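Local structure of putative capsular polysaccharide biosynthesis protein (Streptococcus pneumoniae serotype 4, 6EWJ) at residues Cys60-Arg73 with Val258-Met270. The protein is probably a pyridoxal phosphate-dependent sugar aminotransferase that serves teichoic acid biosynthesis in the pneumococcus. Sequence-based numbering, arbitrary orientation.
Sequences CLNSATAALELILR and VTPAYKCNMTDIM
Arg73 lays one face of its guanidinium over the phenol end of Tyr262, the two planes 32° apart, with Tyr262 CZ 3.4 Å above the guanidinium plane and nearer its rim. The pair closes one end of a contact in the large domain, of the fold type I expected for this DegT/DnrJ/EryC1 family member, probably a PLP-dependent aminotransferase: residues 262-266 run along one side of helix 64-74, from Arg73 back to its N-terminal turn, and on to the end of strand 58-61. Arg73 NH1 comes within 2.8 Å of Tyr262 OH, at an angle too poor for a hydrogen bond. Instead Glu69 holds the guanidinium in its own plane: NE and NH2 both donate to Glu69 OE2, NH2 at 2.8 Å, while His99 of the same chain hydrogen-bonds through ND1 to Glu69 OE1. Tyr262 also stacks on His99 of the second subunit, at the dimer interface.

The side chain of Cys264 fits between Asn62, Ala66 and Leu70. With chi1 at 53°, SG is staggered between the two main-chain branches at CA and turned to the helix, reaching Leu70 CD1 at 3.8 Å, while CB meets Ala66 CB. On another side of Cys264, the Asn62 amide brings OD1 and ND2 equally near CB. Asn62 N donates to Cys264 O at 2.9 Å, a bent bond of 138°.

Ser63 N-caps the helix through OG to Ala66 N, just ahead of Ala64 and Thr65, which bind pyridoxal phosphate in another structure of this protein. The Met266 thioether lies over Cys60 CB, its chain bent at the last torsion. One water accepts from Asn62 ND2 and donates to Asn265 O; a second joins Met266 N to Cys60 O, donating to that carbonyl at 2.6 Å.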
ATOM      1  N   CYS A  60       4.389 -11.729  -0.665  1.00 18.58           N
ATOM      2  CA  CYS A  60       5.241 -10.568  -0.489  1.00 18.13           C
ATOM      3  C   CYS A  60       4.367  -9.351  -0.769  1.00 18.09           C
ATOM      4  O   CYS A  60       3.591  -9.342  -1.742  1.00 17.42           O
ATOM      5  CB  CYS A  60       6.407 -10.567  -1.439  1.00 19.13           C
ATOM      6  SG  CYS A  60       7.791 -11.525  -0.832  1.00 21.40           S
ATOM      7  N   LEU A  61       4.449  -8.369   0.136  1.00 17.27           N
ATOM      8  CA  LEU A  61       3.575  -7.198   0.083  1.00 17.11           C
ATOM      9  C   LEU A  61       4.391  -5.935   0.376  1.00 16.45           C
ATOM     10  O   LEU A  61       5.631  -5.979   0.581  1.00 16.06           O
ATOM     11  CB  LEU A  61       2.465  -7.381   1.110  1.00 17.67           C
ATOM     12  CG  LEU A  61       1.545  -8.610   1.036  1.00 18.13           C
ATOM     13  CD1 LEU A  61       0.755  -8.799   2.308  1.00 18.60           C
ATOM     14  CD2 LEU A  61       0.630  -8.491  -0.133  1.00 19.26           C
ATOM     15  N   ASN A  62       3.720  -4.786   0.432  1.00 16.14           N
ATOM     16  CA  ASN A  62       4.460  -3.499   0.550  1.00 16.25           C
ATOM     17  C   ASN A  62       4.826  -3.019   1.944  1.00 16.22           C
ATOM     18  O   ASN A  62       5.535  -2.022   2.074  1.00 16.21           O
ATOM     19  CB  ASN A  62       3.762  -2.358  -0.235  1.00 16.41           C
ATOM     20  CG  ASN A  62       2.466  -1.872   0.417  1.00 16.41           C
ATOM     21  OD1 ASN A  62       2.138  -2.208   1.575  1.00 15.48           O
ATOM     22  ND2 ASN A  62       1.690  -1.106  -0.349  1.00 16.10           N
ATOM     23  N   SER A  63       4.377  -3.746   2.972  1.00 16.14           N
ATOM     24  CA  SER A  63       4.724  -3.477   4.365  1.00 16.07           C
ATOM     25  C   SER A  63       4.306  -4.657   5.211  1.00 16.19           C
ATOM     26  O   SER A  63       3.459  -5.490   4.771  1.00 18.05           O
ATOM     27  CB  SER A  63       4.062  -2.184   4.937  1.00 15.68           C
ATOM     28  OG  SER A  63       2.685  -2.367   5.193  1.00 15.66           O
ATOM     29  N   ALA A  64       4.919  -4.780   6.384  1.00 16.45           N
ATOM     30  CA  ALA A  64       4.442  -5.715   7.368  1.00 16.47           C
ATOM     31  C   ALA A  64       3.045  -5.357   7.839  1.00 17.03           C
ATOM     32  O   ALA A  64       2.285  -6.253   8.250  1.00 18.39           O
ATOM     33  CB  ALA A  64       5.396  -5.771   8.568  1.00 16.67           C
ATOM     34  N   THR A  65       2.752  -4.054   7.934  1.00 16.24           N
ATOM     35  CA  THR A  65       1.465  -3.615   8.382  1.00 16.55           C
ATOM     36  C   THR A  65       0.382  -4.129   7.434  1.00 16.43           C
ATOM     37  O   THR A  65      -0.650  -4.629   7.913  1.00 16.56           O
ATOM     38  CB  THR A  65       1.380  -2.068   8.459  1.00 16.98           C
ATOM     39  OG1 THR A  65       2.365  -1.578   9.354  1.00 17.58           O
ATOM     40  CG2 THR A  65       0.063  -1.619   8.984  1.00 17.71           C
ATOM     41  N   ALA A  66       0.626  -4.004   6.105  1.00 15.64           N
ATOM     42  CA  ALA A  66      -0.236  -4.634   5.108  1.00 15.71           C
ATOM     43  C   ALA A  66      -0.423  -6.131   5.334  1.00 15.94           C
ATOM     44  O   ALA A  66      -1.551  -6.646   5.224  1.00 16.06           O
ATOM     45  CB  ALA A  66       0.255  -4.361   3.705  1.00 15.60           C
ATOM     46  N   ALA A  67       0.688  -6.855   5.598  1.00 16.17           N
ATOM     47  CA  ALA A  67       0.627  -8.287   5.786  1.00 16.70           C
ATOM     48  C   ALA A  67      -0.205  -8.669   6.980  1.00 17.24           C
ATOM     49  O   ALA A  67      -1.069  -9.548   6.906  1.00 16.63           O
ATOM     50  CB  ALA A  67       2.037  -8.876   5.918  1.00 17.37           C
ATOM     51  N   LEU A  68       0.052  -8.008   8.120  1.00 17.79           N
ATOM     52  CA  LEU A  68      -0.705  -8.299   9.340  1.00 18.10           C
ATOM     53  C   LEU A  68      -2.196  -7.970   9.153  1.00 17.90           C
ATOM     54  O   LEU A  68      -3.084  -8.778   9.467  1.00 17.51           O
ATOM     55  CB  LEU A  68      -0.127  -7.533  10.527  1.00 18.57           C
ATOM     56  CG  LEU A  68      -0.438  -7.978  11.953  1.00 19.91           C
ATOM     57  CD1 LEU A  68      -0.166  -9.461  12.214  1.00 20.43           C
ATOM     58  CD2 LEU A  68       0.339  -7.094  12.944  1.00 20.14           C
ATOM     59  N   GLU A  69      -2.498  -6.812   8.594  1.00 17.83           N
ATOM     60  CA  GLU A  69      -3.896  -6.528   8.238  1.00 18.59           C
ATOM     61  C   GLU A  69      -4.523  -7.610   7.375  1.00 18.52           C
ATOM     62  O   GLU A  69      -5.695  -8.003   7.608  1.00 19.26           O
ATOM     63  CB  GLU A  69      -4.082  -5.128   7.580  1.00 18.93           C
ATOM     64  CG  GLU A  69      -5.534  -4.705   7.547  1.00 20.24           C
ATOM     65  CD  GLU A  69      -5.768  -3.197   7.313  1.00 21.43           C
ATOM     66  OE1 GLU A  69      -4.888  -2.362   7.635  1.00 22.31           O
ATOM     67  OE2 GLU A  69      -6.867  -2.819   6.844  1.00 21.30           O
ATOM     68  N   LEU A  70      -3.831  -8.013   6.301  1.00 18.57           N
ATOM     69  CA  LEU A  70      -4.426  -9.007   5.387  1.00 18.58           C
ATOM     70  C   LEU A  70      -4.674 -10.336   6.056  1.00 19.14           C
ATOM     71  O   LEU A  70      -5.678 -10.977   5.785  1.00 19.27           O
ATOM     72  CB  LEU A  70      -3.637  -9.175   4.098  1.00 18.77           C
ATOM     73  CG  LEU A  70      -3.726  -7.981   3.114  1.00 18.17           C
ATOM     74  CD1 LEU A  70      -3.197  -8.427   1.764  1.00 18.15           C
ATOM     75  CD2 LEU A  70      -5.119  -7.379   2.975  1.00 18.19           C
ATOM     76  N   ILE A  71      -3.778 -10.738   6.947  1.00 18.79           N
ATOM     77  CA  ILE A  71      -4.003 -11.952   7.736  1.00 19.23           C
ATOM     78  C   ILE A  71      -5.349 -11.846   8.486  1.00 19.56           C
ATOM     79  O   ILE A  71      -6.191 -12.746   8.425  1.00 19.73           O
ATOM     80  CB  ILE A  71      -2.831 -12.212   8.717  1.00 19.38           C
ATOM     81  CG1 ILE A  71      -1.562 -12.563   7.922  1.00 19.10           C
ATOM     82  CG2 ILE A  71      -3.191 -13.327   9.695  1.00 20.01           C
ATOM     83  CD1 ILE A  71      -0.279 -12.552   8.722  1.00 19.10           C
ATOM     84  N   LEU A  72      -5.531 -10.712   9.177  1.00 19.06           N
ATOM     85  CA  LEU A  72      -6.779 -10.475   9.848  1.00 19.57           C
ATOM     86  C   LEU A  72      -7.952 -10.483   8.908  1.00 19.91           C
ATOM     87  O   LEU A  72      -9.000 -11.021   9.248  1.00 20.20           O
ATOM     88  CB  LEU A  72      -6.740  -9.165  10.639  1.00 19.28           C
ATOM     89  CG  LEU A  72      -5.731  -9.052  11.768  1.00 18.72           C
ATOM     90  CD1 LEU A  72      -5.971  -7.719  12.476  1.00 18.60           C
ATOM     91  CD2 LEU A  72      -5.821 -10.212  12.739  1.00 19.15           C
ATOM     92  N   ARG A  73      -7.807  -9.871   7.724  1.00 19.91           N
ATOM     93  CA  ARG A  73      -8.920  -9.865   6.773  1.00 20.67           C
ATOM     94  C   ARG A  73      -9.195 -11.254   6.167  1.00 21.24           C
ATOM     95  O   ARG A  73     -10.348 -11.605   5.925  1.00 21.54           O
ATOM     96  CB  ARG A  73      -8.735  -8.812   5.682  1.00 20.65           C
ATOM     97  CG  ARG A  73      -8.749  -7.402   6.226  1.00 20.42           C
ATOM     98  CD  ARG A  73      -8.621  -6.362   5.137  1.00 20.39           C
ATOM     99  NE  ARG A  73      -8.681  -5.027   5.715  1.00 20.56           N
ATOM    100  CZ  ARG A  73      -9.766  -4.387   6.122  1.00 21.48           C
ATOM    101  NH1 ARG A  73     -10.992  -4.889   5.995  1.00 22.35           N
ATOM    102  NH2 ARG A  73      -9.629  -3.175   6.657  1.00 21.90           N
ATOM    103  N   VAL A 258     -14.064  -9.502  -7.005  1.00 25.24           N
ATOM    104  CA  VAL A 258     -14.928 -10.332  -6.134  1.00 26.76           C
ATOM    105  C   VAL A 258     -15.255  -9.672  -4.814  1.00 27.11           C
ATOM    106  O   VAL A 258     -16.284  -9.959  -4.219  1.00 27.97           O
ATOM    107  CB  VAL A 258     -14.391 -11.764  -5.884  1.00 27.19           C
ATOM    108  CG1 VAL A 258     -14.379 -12.551  -7.194  1.00 27.85           C
ATOM    109  CG2 VAL A 258     -13.037 -11.742  -5.183  1.00 26.18           C
ATOM    110  N   THR A 259     -14.413  -8.740  -4.404  1.00 26.85           N
ATOM    111  CA  THR A 259     -14.655  -7.931  -3.217  1.00 27.64           C
ATOM    112  C   THR A 259     -13.921  -6.621  -3.474  1.00 26.49           C
ATOM    113  O   THR A 259     -12.906  -6.639  -4.164  1.00 25.49           O
ATOM    114  CB  THR A 259     -14.133  -8.699  -1.953  1.00 28.07           C
ATOM    115  OG1 THR A 259     -14.514  -8.024  -0.766  1.00 30.31           O
ATOM    116  CG2 THR A 259     -12.683  -8.790  -1.961  1.00 27.42           C
ATOM    117  N   PRO A 260     -14.390  -5.496  -2.899  1.00 26.43           N
ATOM    118  CA  PRO A 260     -13.674  -4.229  -3.160  1.00 25.53           C
ATOM    119  C   PRO A 260     -12.447  -4.114  -2.255  1.00 23.86           C
ATOM    120  O   PRO A 260     -12.490  -3.424  -1.233  1.00 22.86           O
ATOM    121  CB  PRO A 260     -14.733  -3.153  -2.828  1.00 26.88           C
ATOM    122  CG  PRO A 260     -15.960  -3.904  -2.371  1.00 28.07           C
ATOM    123  CD  PRO A 260     -15.492  -5.262  -1.949  1.00 27.74           C
ATOM    124  N   ALA A 261     -11.345  -4.759  -2.663  1.00 22.31           N
ATOM    125  CA  ALA A 261     -10.196  -4.962  -1.812  1.00 21.41           C
ATOM    126  C   ALA A 261      -9.118  -3.865  -1.979  1.00 21.03           C
ATOM    127  O   ALA A 261      -9.479  -2.703  -2.209  1.00 20.42           O
ATOM    128  CB  ALA A 261      -9.659  -6.356  -1.996  1.00 21.16           C
ATOM    129  N   TYR A 262      -7.851  -4.185  -1.745  1.00 19.93           N
ATOM    130  CA  TYR A 262      -6.833  -3.221  -1.295  1.00 19.54           C
ATOM    131  C   TYR A 262      -5.708  -3.202  -2.344  1.00 19.33           C
ATOM    132  O   TYR A 262      -5.846  -3.807  -3.446  1.00 19.35           O
ATOM    133  CB  TYR A 262      -6.324  -3.545   0.150  1.00 19.36           C
ATOM    134  CG  TYR A 262      -7.481  -3.699   1.066  1.00 19.77           C
ATOM    135  CD1 TYR A 262      -8.058  -2.593   1.681  1.00 20.45           C
ATOM    136  CD2 TYR A 262      -8.088  -4.954   1.239  1.00 20.24           C
ATOM    137  CE1 TYR A 262      -9.216  -2.731   2.470  1.00 21.04           C
ATOM    138  CE2 TYR A 262      -9.223  -5.096   2.000  1.00 20.97           C
ATOM    139  CZ  TYR A 262      -9.801  -3.979   2.580  1.00 21.16           C
ATOM    140  OH  TYR A 262     -10.937  -4.177   3.312  1.00 22.28           O
ATOM    141  N   LYS A 263      -4.614  -2.521  -2.025  1.00 18.52           N
ATOM    142  CA  LYS A 263      -3.603  -2.222  -3.004  1.00 18.34           C
ATOM    143  C   LYS A 263      -2.315  -2.208  -2.226  1.00 18.05           C
ATOM    144  O   LYS A 263      -1.858  -1.158  -1.768  1.00 18.09           O
ATOM    145  CB  LYS A 263      -3.951  -0.871  -3.694  1.00 18.77           C
ATOM    146  CG  LYS A 263      -2.989  -0.417  -4.743  1.00 19.25           C
ATOM    147  CD  LYS A 263      -2.689  -1.502  -5.787  1.00 19.31           C
ATOM    148  CE  LYS A 263      -1.719  -1.002  -6.857  1.00 19.98           C
ATOM    149  NZ  LYS A 263      -1.084  -2.104  -7.626  1.00 19.13           N
ATOM    150  N   CYS A 264      -1.722  -3.404  -2.046  1.00 17.71           N
ATOM    151  CA  CYS A 264      -0.496  -3.500  -1.303  1.00 17.23           C
ATOM    152  C   CYS A 264       0.468  -4.546  -1.776  1.00 16.76           C
ATOM    153  O   CYS A 264       1.263  -5.057  -0.990  1.00 16.36           O
ATOM    154  CB  CYS A 264      -0.816  -3.696   0.185  1.00 17.50           C
ATOM    155  SG  CYS A 264      -1.921  -5.068   0.526  1.00 18.80           S
ATOM    156  N   ASN A 265       0.488  -4.763  -3.076  1.00 16.26           N
ATOM    157  CA  ASN A 265       1.444  -5.666  -3.744  1.00 16.28           C
ATOM    158  C   ASN A 265       2.862  -5.126  -3.729  1.00 15.77           C
ATOM    159  O   ASN A 265       3.074  -3.914  -3.516  1.00 15.34           O
ATOM    160  CB  ASN A 265       1.016  -5.904  -5.207  1.00 16.53           C
ATOM    161  CG  ASN A 265       0.892  -4.615  -5.983  1.00 16.93           C
ATOM    162  OD1 ASN A 265       0.137  -3.690  -5.583  1.00 17.69           O
ATOM    163  ND2 ASN A 265       1.577  -4.511  -7.103  1.00 17.56           N
ATOM    164  N   MET A 266       3.821  -6.057  -3.807  1.00 16.12           N
ATOM    165  CA  MET A 266       5.268  -5.779  -3.914  1.00 16.17           C
ATOM    166  C   MET A 266       5.713  -5.678  -5.351  1.00 16.64           C
ATOM    167  O   MET A 266       5.317  -6.523  -6.197  1.00 16.65           O
ATOM    168  CB  MET A 266       6.099  -6.871  -3.202  1.00 16.49           C
ATOM    169  CG  MET A 266       7.571  -6.523  -3.216  1.00 17.14           C
ATOM    170  SD  MET A 266       8.700  -7.728  -2.529  1.00 18.29           S
ATOM    171  CE  MET A 266       8.435  -7.263  -0.800  1.00 16.97           C
ATOM    172  N   THR A 267       6.510  -4.653  -5.654  1.00 16.65           N
ATOM    173  CA  THR A 267       7.036  -4.494  -6.984  1.00 17.19           C
ATOM    174  C   THR A 267       8.313  -5.351  -7.138  1.00 17.58           C
ATOM    175  O   THR A 267       9.003  -5.651  -6.145  1.00 16.80           O
ATOM    176  CB  THR A 267       7.440  -3.051  -7.287  1.00 17.41           C
ATOM    177  OG1 THR A 267       8.473  -2.645  -6.387  1.00 17.36           O
ATOM    178  CG2 THR A 267       6.271  -2.059  -7.181  1.00 17.12           C
ATOM    179  N   ASP A 268       8.652  -5.634  -8.381  1.00 17.98           N
ATOM    180  CA  ASP A 268       9.911  -6.325  -8.685  1.00 18.81           C
ATOM    181  C   ASP A 268      11.149  -5.477  -8.369  1.00 18.77           C
ATOM    182  O   ASP A 268      12.243  -5.993  -8.221  1.00 17.95           O
ATOM    183  CB  ASP A 268       9.929  -6.814 -10.164  1.00 19.70           C
ATOM    184  CG  ASP A 268       9.378  -8.230 -10.328  1.00 20.10           C
ATOM    185  OD1 ASP A 268       8.622  -8.742  -9.465  1.00 19.82           O
ATOM    186  OD2 ASP A 268       9.721  -8.854 -11.333  1.00 20.98           O
ATOM    187  N   ILE A 269      10.939  -4.145  -8.287  1.00 19.25           N
ATOM    188  CA  ILE A 269      11.976  -3.223  -7.860  1.00 19.52           C
ATOM    189  C   ILE A 269      12.387  -3.586  -6.430  1.00 19.27           C
ATOM    190  O   ILE A 269      13.575  -3.895  -6.154  1.00 19.18           O
ATOM    191  CB  ILE A 269      11.535  -1.763  -7.962  1.00 19.77           C
ATOM    192  CG1 ILE A 269      11.398  -1.379  -9.432  1.00 20.25           C
ATOM    193  CG2 ILE A 269      12.549  -0.838  -7.291  1.00 20.10           C
ATOM    194  CD1 ILE A 269      10.678  -0.074  -9.679  1.00 20.74           C
ATOM    195  N   MET A 270      11.386  -3.655  -5.556  1.00 19.34           N
ATOM    196  CA  MET A 270      11.593  -4.074  -4.144  1.00 19.23           C
ATOM    197  C   MET A 270      12.033  -5.537  -4.066  1.00 19.13           C
ATOM    198  O   MET A 270      12.939  -5.881  -3.256  1.00 18.87           O
ATOM    199  CB  MET A 270      10.316  -3.915  -3.350  1.00 19.46           C
ATOM    200  CG  MET A 270      10.111  -2.509  -2.748  1.00 20.20           C
ATOM    201  SD  MET A 270      10.437  -1.202  -3.898  1.00 23.00           S
ATOM    202  CE  MET A 270       9.111  -1.366  -4.983  1.00 24.23           C
TER
HETATM  203  O   HOH W   1       2.903  -8.921  -4.202  1.00 13.05           O
HETATM  204  O   HOH W   2       2.695  -1.246  -3.267  1.00 18.51           O